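Local coordinates for protein cellobiose 2-epimerase (Caldibacillus thermoamylovorans, PDB 5ZHB) that probably catalyses the reversible epimerisation at C2 of the reducing-end sugar of cellobiose, turning its glucose unit into mannose, at residues 195-200 with 204-209; 117-122 with 189-194. All coordinates share one frame; numbering follows the deposited sequence.

Interaction 1: residues 195-200 with 204-209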
# COMPACT_ATOMS: atom_id res chain seq x y z
N ASN A 195 -2.90 7.44 -9.47
CA ASN A 195 -3.85 8.32 -8.81
C ASN A 195 -3.64 9.77 -9.24
O ASN A 195 -4.62 10.55 -9.35
CB ASN A 195 -3.82 8.11 -7.29
CG ASN A 195 -5.18 8.17 -6.66
OD1 ASN A 195 -6.15 7.58 -7.17
ND2 ASN A 195 -5.30 8.87 -5.54
N LEU A 196 -2.38 10.13 -9.51
CA LEU A 196 -2.04 11.48 -9.94
C LEU A 196 -2.67 11.72 -11.32
O LEU A 196 -3.27 12.76 -11.57
CB LEU A 196 -0.53 11.69 -9.93
CG LEU A 196 -0.02 13.08 -10.35
CD1 LEU A 196 -0.63 14.22 -9.55
CD2 LEU A 196 1.48 13.14 -10.27
N TYR A 197 -2.57 10.71 -12.19
CA TYR A 197 -3.06 10.84 -13.56
C TYR A 197 -4.59 10.97 -13.57
O TYR A 197 -5.14 11.64 -14.43
CB TYR A 197 -2.55 9.68 -14.40
CG TYR A 197 -2.83 9.88 -15.88
CD1 TYR A 197 -1.98 10.64 -16.68
CD2 TYR A 197 -4.02 9.42 -16.44
CE1 TYR A 197 -2.28 10.88 -18.01
CE2 TYR A 197 -4.30 9.61 -17.78
CZ TYR A 197 -3.44 10.35 -18.56
OH TYR A 197 -3.75 10.55 -19.87
N ARG A 198 -5.27 10.35 -12.60
CA ARG A 198 -6.71 10.53 -12.44
C ARG A 198 -7.05 12.00 -12.25
O ARG A 198 -8.14 12.43 -12.57
CB ARG A 198 -7.29 9.76 -11.25
CG ARG A 198 -7.28 8.24 -11.39
CD ARG A 198 -7.94 7.60 -10.18
NE ARG A 198 -8.18 6.16 -10.34
CZ ARG A 198 -7.42 5.15 -9.90
NH1 ARG A 198 -6.41 5.35 -9.04
NH2 ARG A 198 -7.68 3.95 -10.35
N VAL A 199 -6.14 12.77 -11.67
CA VAL A 199 -6.47 14.12 -11.23
C VAL A 199 -5.78 15.18 -12.09
O VAL A 199 -6.12 16.35 -12.00
CB VAL A 199 -6.05 14.04 -9.75
CG1 VAL A 199 -5.09 15.11 -9.28
CG2 VAL A 199 -7.25 13.84 -8.86
N TRP A 200 -4.82 14.75 -12.91
CA TRP A 200 -3.92 15.59 -13.68
C TRP A 200 -3.46 14.77 -14.88
O TRP A 200 -2.50 14.00 -14.78
CB TRP A 200 -2.73 16.06 -12.84
CG TRP A 200 -1.77 17.01 -13.53
CD1 TRP A 200 -2.07 18.17 -14.17
CD2 TRP A 200 -0.33 16.86 -13.62
NE1 TRP A 200 -0.93 18.76 -14.66
CE2 TRP A 200 0.15 17.98 -14.34
CE3 TRP A 200 0.59 15.91 -13.16
CZ2 TRP A 200 1.50 18.16 -14.61
CZ3 TRP A 200 1.93 16.09 -13.43
CH2 TRP A 200 2.38 17.20 -14.15
N GLN A 204 3.29 13.61 -20.21
CA GLN A 204 4.57 13.10 -19.74
C GLN A 204 4.37 12.08 -18.60
O GLN A 204 5.04 11.04 -18.59
CB GLN A 204 5.50 14.25 -19.34
CG GLN A 204 6.86 13.75 -18.87
CD GLN A 204 7.91 14.84 -18.81
OE1 GLN A 204 8.03 15.67 -19.72
NE2 GLN A 204 8.70 14.83 -17.74
N LEU A 205 3.48 12.37 -17.65
CA LEU A 205 3.16 11.46 -16.55
C LEU A 205 2.68 10.12 -17.13
O LEU A 205 3.22 9.05 -16.79
CB LEU A 205 2.11 12.12 -15.65
CG LEU A 205 1.46 11.23 -14.58
CD1 LEU A 205 2.50 10.61 -13.65
CD2 LEU A 205 0.45 11.97 -13.77
N LYS A 206 1.74 10.21 -18.09
CA LYS A 206 1.27 9.03 -18.80
C LYS A 206 2.45 8.17 -19.25
O LYS A 206 2.45 6.94 -19.09
CB LYS A 206 0.41 9.40 -20.01
CG LYS A 206 -0.46 8.26 -20.53
CD LYS A 206 -1.20 8.63 -21.81
CE LYS A 206 -1.97 7.48 -22.37
NZ LYS A 206 -2.89 7.96 -23.40
N GLY A 207 3.49 8.82 -19.81
CA GLY A 207 4.64 8.09 -20.28
C GLY A 207 5.45 7.49 -19.14
O GLY A 207 6.11 6.46 -19.34
N ARG A 208 5.46 8.16 -17.97
CA ARG A 208 6.14 7.61 -16.81
C ARG A 208 5.40 6.35 -16.33
O ARG A 208 6.04 5.36 -15.96
CB ARG A 208 6.33 8.69 -15.73
CG ARG A 208 7.12 9.91 -16.24
CD ARG A 208 8.62 9.74 -16.02
NE ARG A 208 9.17 8.77 -16.94
CZ ARG A 208 10.29 8.10 -16.87
NH1 ARG A 208 10.97 7.93 -15.75
NH2 ARG A 208 10.70 7.53 -17.98
N ILE A 209 4.07 6.36 -16.39
CA ILE A 209 3.31 5.15 -16.06
C ILE A 209 3.65 4.00 -17.02
O ILE A 209 3.92 2.86 -16.61
CB ILE A 209 1.82 5.49 -15.99
CG1 ILE A 209 1.56 6.47 -14.84
CG2 ILE A 209 0.96 4.22 -15.84
CD1 ILE A 209 0.23 7.19 -14.89
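Leu205 inserts its CD2 methyl between Leu196, Tyr197 and Trp200, and that one branch touches all three. CD2 lies 3.6 Å from Leu196 CG and equally close to the backbone N of Tyr197. It also meets the edge of the Tyr197 ring near the ring plane, and lies 4.0 Å from Trp200 CE3. The CG of Leu205 stands opposite its own backbone N (chi1 170°), a setting that sends the branch toward helix 183-199. Lys206 follows with its aliphatic part: CB approaches Tyr197 CE1 at 3.7 Å, and the extended chain then passes the phenol end, CD lying 3.7 Å from Tyr197 OH, before the amine leads away. One turn later Ile209 brings CD1 to Tyr197 CB at 3.8 Å, the side chains crossing at about a right angle. The short helical segments run nearly antiparallel (155°) with axes 10.1 Å apart, a spacing bridged mainly by apolar side-chain packing, with Leu205 CD2 also against backbone atoms. This is the end of an antiparallel helix pair joined by a short connection, whose Asp202 OD2 accepts from Leu205 N. Tyr141 of helix 131-145 covers Leu196 and Leu205, while helix 245-262 packs against Tyr197 and Ile209.

Interaction 2: residues 117-122 with 189-194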
# COMPACT_ATOMS: atom_id res chain seq x y z
N GLY A 117 3.01 9.96 -0.42
CA GLY A 117 2.54 11.34 -0.35
C GLY A 117 1.70 11.74 -1.55
O GLY A 117 0.58 12.24 -1.41
N VAL A 118 2.22 11.42 -2.74
CA VAL A 118 1.50 11.69 -3.97
C VAL A 118 0.16 10.97 -3.98
O VAL A 118 -0.88 11.58 -4.29
CB VAL A 118 2.35 11.28 -5.18
CG1 VAL A 118 1.54 11.25 -6.48
CG2 VAL A 118 3.57 12.16 -5.27
N TYR A 119 0.18 9.68 -3.61
CA TYR A 119 -1.04 8.88 -3.59
C TYR A 119 -2.10 9.50 -2.67
O TYR A 119 -3.28 9.57 -3.02
CB TYR A 119 -0.68 7.47 -3.11
CG TYR A 119 -1.78 6.42 -3.23
CD1 TYR A 119 -2.47 6.21 -4.42
CD2 TYR A 119 -2.09 5.61 -2.17
CE1 TYR A 119 -3.43 5.22 -4.55
CE2 TYR A 119 -3.07 4.63 -2.26
CZ TYR A 119 -3.73 4.42 -3.46
OH TYR A 119 -4.67 3.43 -3.52
N ALA A 120 -1.70 9.88 -1.45
CA ALA A 120 -2.65 10.40 -0.47
C ALA A 120 -3.15 11.81 -0.80
O ALA A 120 -4.35 12.11 -0.64
CB ALA A 120 -2.05 10.34 0.89
N LEU A 121 -2.23 12.66 -1.27
CA LEU A 121 -2.54 14.05 -1.59
C LEU A 121 -3.48 14.11 -2.80
O LEU A 121 -4.40 14.93 -2.81
CB LEU A 121 -1.25 14.83 -1.84
CG LEU A 121 -0.42 15.17 -0.59
CD1 LEU A 121 0.97 15.55 -1.00
CD2 LEU A 121 -1.06 16.28 0.21
N THR A 122 -3.27 13.24 -3.80
CA THR A 122 -4.15 13.19 -4.95
C THR A 122 -5.53 12.69 -4.53
O THR A 122 -6.52 13.27 -4.96
CB THR A 122 -3.52 12.40 -6.10
OG1 THR A 122 -3.20 11.06 -5.73
CG2 THR A 122 -2.26 13.07 -6.61
N VAL A 189 5.36 3.67 -6.47
CA VAL A 189 5.44 4.78 -7.40
C VAL A 189 4.33 4.63 -8.45
O VAL A 189 3.63 5.58 -8.74
CB VAL A 189 6.83 4.93 -8.04
CG1 VAL A 189 6.84 5.97 -9.15
CG2 VAL A 189 7.86 5.27 -6.97
N LEU A 190 4.18 3.43 -9.02
CA LEU A 190 3.12 3.20 -10.01
C LEU A 190 1.74 3.48 -9.43
O LEU A 190 0.91 4.15 -10.04
CB LEU A 190 3.26 1.77 -10.53
CG LEU A 190 2.20 1.31 -11.54
CD1 LEU A 190 2.19 2.15 -12.81
CD2 LEU A 190 2.52 -0.11 -11.88
N GLU A 191 1.48 3.00 -8.21
CA GLU A 191 0.21 3.20 -7.54
C GLU A 191 -0.07 4.70 -7.41
O GLU A 191 -1.15 5.16 -7.70
CB GLU A 191 0.33 2.52 -6.17
CG GLU A 191 -0.79 2.80 -5.18
CD GLU A 191 -0.45 2.21 -3.82
OE1 GLU A 191 0.63 2.55 -3.29
OE2 GLU A 191 -1.21 1.37 -3.33
N ALA A 192 0.92 5.45 -6.91
CA ALA A 192 0.78 6.88 -6.70
C ALA A 192 0.51 7.62 -8.01
O ALA A 192 -0.37 8.47 -8.12
CB ALA A 192 2.06 7.35 -6.06
N TYR A 193 1.31 7.28 -9.02
CA TYR A 193 1.22 7.97 -10.30
C TYR A 193 -0.10 7.67 -11.00
O TYR A 193 -0.60 8.55 -11.68
CB TYR A 193 2.37 7.55 -11.22
CG TYR A 193 3.72 8.20 -10.92
CD1 TYR A 193 3.94 8.92 -9.75
CD2 TYR A 193 4.76 8.07 -11.82
CE1 TYR A 193 5.16 9.51 -9.51
CE2 TYR A 193 5.99 8.66 -11.59
CZ TYR A 193 6.19 9.41 -10.44
OH TYR A 193 7.42 9.96 -10.20
N THR A 194 -0.63 6.45 -10.85
CA THR A 194 -1.98 6.15 -11.32
C THR A 194 -2.99 7.15 -10.78
O THR A 194 -3.82 7.69 -11.53
CB THR A 194 -2.38 4.73 -10.94
OG1 THR A 194 -1.41 3.93 -11.59
CG2 THR A 194 -3.76 4.33 -11.45
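Tyr119 and Ala192 mark the tightest point of this contact, their CA atoms being only 4.1 Å apart. The small methyl of Ala192 permits this approach: its CB touches Tyr119 CB at 4.0 Å and also faces the backbone N of Tyr119. Alongside, Val118 turns CG1 over the same alanine, reaching Ala192 O at 3.8 Å. The Tyr119 ring swings away from its own backbone N and lies along helix 183-199, where Glu191 covers one of its faces. Glu191 CG sits 3.8 Å from the ring centroid, 16° off the normal, which meets the geometry of a CH-pi contact. Beyond it the extended chain lays the carboxylate over the ring, the two planes 17° apart. Three side chains hold the carboxylate: Arg379 and Tyr375 at OE2, His188 at OE1. Arg379 also bonds Tyr119 OH, tying both stacked groups to one guanidinium, while Trp57 stacks on the tyrosine ring. Both helices belong to the inner ring of the (alpha/alpha)6 barrel expected for this epimerase family, in which inner helices run alike; the short segments bear this out, with 25° between their directions and axes 7.8 Å apart. Packing is looser toward the C-terminal ends, although that side too is buried. Thr122 directs its CB toward the partner, yet its OG1 stops 4.5 Å from Ala192 O. Thr194 makes no contact with 117-122; its OG1 donates to Leu190 O within its own helix at 2.8 Å, from the opposite face of the carbonyl plane to Thr194 N. Tyr193 starts away from 117-122, but its ring turns back, CD1 coming within 4.7 Å of Val118 CG1, and its hydroxyl bonds Glu145 of helix 131-145.

Helix 183-199 carries one side of each contact: residues 189-194 serve interaction 2 and 195-200 serve interaction 1, with centres about 9 Å apart. Interaction 2 joins this helix to helix 111-128, its segments 67 residues apart at their closest ends, whereas interaction 1 joins it to the antiparallel helix 203-220, next in the chain. Consistent with the expected barrel, one helix links packing within the inner ring to packing against the outer layer. The two contacts touch directly: Asn195 ND2 probably bonds Thr122 OG1 and Tyr119 O, Leu196 CD1 packs on Thr122 CG2, and Ile209 CD1 reaches Tyr193 O at 3.6 Å. The centre of interaction 1 lies about 18 Å from the chain centre.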